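Local coordinates for type IV pilus biogenesis factor PilY1 (Pseudomonas aeruginosa, PDB 3HX6), which primes type IV pilus assembly, supports twitching motility and host-cell adhesion, and binds calcium, whose uptake and release seem to regulate pilus retraction, at residues Y267-D272 and Q374-E379. The protein carries 3 engineered substitutions. Sequence-based numbering, arbitrary orientation.
Sequences YAYAGD and QQTKGE
Y267 reaches end-on into the loop Q374-E379, and its hydroxyl is gripped twice there. G378 N donates to Y267 OH at 2.8 Å, near the ring plane but rather bent (134° at the hydrogen), while the hydroxyl gives its own proton to a water 2.6 Å from Y267 OH. That water in turn donates to Q375 O and E379 O, so one phenol ties together three backbone points of an irregular loop. Tyrosine suits this place: it is long enough to span the gap, 8.4 Å from Y267 CA to T376 CA, and its hydroxyl both donates and accepts. At G378 (phi 80°, psi 10°) a CB would collide with K377 O, a conformation glycine adopts without strain. Ring edge also meets backbone, Y267 CE2 lying 3.7 Å from T376 O. In this C-terminal beta-propeller domain, strand 267-272 belongs to a four-stranded antiparallel blade, and the loop follows strand 367-373 of the neighbouring sheet; Y267 comes just after calcium ligand D266. R279 makes a cation-pi contact with Y267 and bonds to Q375 O, while N259 donates to T376 O. Y269 points the same way, but its OH meets the loop only through the methyl T376 CG2, 3.6 Å away, and hydrogen-bonds D373.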
loop_
_atom_site.group_PDB
_atom_site.type_symbol
_atom_site.label_atom_id
_atom_site.label_comp_id
_atom_site.label_asym_id
_atom_site.label_seq_id
_atom_site.Cartn_x
_atom_site.Cartn_y
_atom_site.Cartn_z
ATOM N N TYR A 267 -26.116 4.169 -12.702
ATOM C CA TYR A 267 -26.377 5.531 -13.165
ATOM C C TYR A 267 -25.080 6.129 -13.684
ATOM O O TYR A 267 -23.995 5.629 -13.402
ATOM C CB TYR A 267 -26.836 6.439 -12.019
ATOM C CG TYR A 267 -28.092 6.031 -11.290
ATOM C CD1 TYR A 267 -29.347 6.177 -11.879
ATOM C CD2 TYR A 267 -28.026 5.545 -9.985
ATOM C CE1 TYR A 267 -30.507 5.856 -11.183
ATOM C CE2 TYR A 267 -29.176 5.222 -9.281
ATOM C CZ TYR A 267 -30.409 5.380 -9.882
ATOM O OH TYR A 267 -31.537 5.060 -9.176
ATOM N N ALA A 268 -25.208 7.225 -14.416
ATOM C CA ALA A 268 -24.055 7.942 -14.927
ATOM C C ALA A 268 -24.383 9.406 -14.690
ATOM O O ALA A 268 -25.531 9.822 -14.850
ATOM C CB ALA A 268 -23.861 7.674 -16.427
ATOM N N TYR A 269 -23.384 10.171 -14.272
ATOM C CA TYR A 269 -23.552 11.598 -14.034
ATOM C C TYR A 269 -22.512 12.309 -14.889
ATOM O O TYR A 269 -21.358 11.888 -14.947
ATOM C CB TYR A 269 -23.306 11.952 -12.566
ATOM C CG TYR A 269 -24.328 11.409 -11.595
ATOM C CD1 TYR A 269 -24.252 10.097 -11.127
ATOM C CD2 TYR A 269 -25.336 12.230 -11.095
ATOM C CE1 TYR A 269 -25.154 9.619 -10.164
ATOM C CE2 TYR A 269 -26.242 11.764 -10.141
ATOM C CZ TYR A 269 -26.141 10.460 -9.676
ATOM O OH TYR A 269 -27.006 10.013 -8.697
ATOM N N ALA A 270 -22.916 13.384 -15.550
ATOM C CA ALA A 270 -21.990 14.117 -16.397
ATOM C C ALA A 270 -22.440 15.554 -16.613
ATOM O O ALA A 270 -23.625 15.821 -16.805
ATOM C CB ALA A 270 -21.853 13.399 -17.755
ATOM N N GLY A 271 -21.493 16.481 -16.569
ATOM C CA GLY A 271 -21.830 17.871 -16.807
ATOM C C GLY A 271 -21.634 18.139 -18.287
ATOM O O GLY A 271 -21.144 17.269 -19.017
ATOM N N ASP A 272 -22.034 19.318 -18.751
ATOM C CA ASP A 272 -21.854 19.652 -20.154
ATOM C C ASP A 272 -21.314 21.079 -20.291
ATOM O O ASP A 272 -21.131 21.777 -19.290
ATOM C CB ASP A 272 -23.170 19.466 -20.926
ATOM C CG ASP A 272 -24.256 20.443 -20.504
ATOM O OD1 ASP A 272 -25.431 20.205 -20.878
ATOM O OD2 ASP A 272 -23.950 21.442 -19.813
ATOM N N GLN A 374 -31.515 12.886 -4.170
ATOM C CA GLN A 374 -32.224 12.053 -3.201
ATOM C C GLN A 374 -32.928 10.837 -3.786
ATOM O O GLN A 374 -33.560 10.072 -3.056
ATOM C CB GLN A 374 -33.266 12.888 -2.459
ATOM C CG GLN A 374 -32.777 14.236 -1.992
ATOM C CD GLN A 374 -33.788 14.912 -1.091
ATOM O OE1 GLN A 374 -33.870 16.133 -1.037
ATOM N NE2 GLN A 374 -34.559 14.112 -0.371
ATOM N N GLN A 375 -32.814 10.653 -5.094
ATOM C CA GLN A 375 -33.490 9.542 -5.765
ATOM C C GLN A 375 -32.484 8.596 -6.403
ATOM O O GLN A 375 -32.465 8.437 -7.617
ATOM C CB GLN A 375 -34.420 10.101 -6.840
ATOM C CG GLN A 375 -35.388 11.147 -6.316
ATOM C CD GLN A 375 -36.226 11.759 -7.421
ATOM O OE1 GLN A 375 -35.754 12.606 -8.184
ATOM N NE2 GLN A 375 -37.469 11.320 -7.524
ATOM N N THR A 376 -31.666 7.958 -5.574
ATOM C CA THR A 376 -30.621 7.065 -6.062
ATOM C C THR A 376 -30.838 5.599 -5.700
ATOM O O THR A 376 -29.897 4.810 -5.702
ATOM C CB THR A 376 -29.256 7.498 -5.501
ATOM O OG1 THR A 376 -29.289 7.410 -4.070
ATOM C CG2 THR A 376 -28.944 8.944 -5.902
ATOM N N LYS A 377 -32.076 5.232 -5.399
ATOM C CA LYS A 377 -32.376 3.855 -5.036
ATOM C C LYS A 377 -33.235 3.179 -6.097
ATOM O O LYS A 377 -34.035 2.290 -5.798
ATOM C CB LYS A 377 -33.079 3.815 -3.678
ATOM C CG LYS A 377 -32.597 2.694 -2.769
ATOM C CD LYS A 377 -32.769 3.072 -1.302
ATOM C CE LYS A 377 -34.231 3.256 -0.924
ATOM N NZ LYS A 377 -34.960 1.957 -0.881
ATOM N N GLY A 378 -33.063 3.607 -7.341
ATOM C CA GLY A 378 -33.811 3.012 -8.432
ATOM C C GLY A 378 -35.238 3.499 -8.606
ATOM O O GLY A 378 -35.991 2.915 -9.381
ATOM N N GLU A 379 -35.624 4.552 -7.890
ATOM C CA GLU A 379 -36.973 5.091 -8.035
ATOM C C GLU A 379 -37.140 5.581 -9.472
ATOM O O GLU A 379 -36.154 5.877 -10.149
ATOM C CB GLU A 379 -37.198 6.267 -7.074
ATOM C CG GLU A 379 -36.879 5.958 -5.619
ATOM C CD GLU A 379 -35.460 6.331 -5.232
ATOM O OE1 GLU A 379 -34.567 6.299 -6.104
ATOM O OE2 GLU A 379 -35.236 6.642 -4.043
HETATM O O HOH W 1 -33.527 6.652 -9.428
#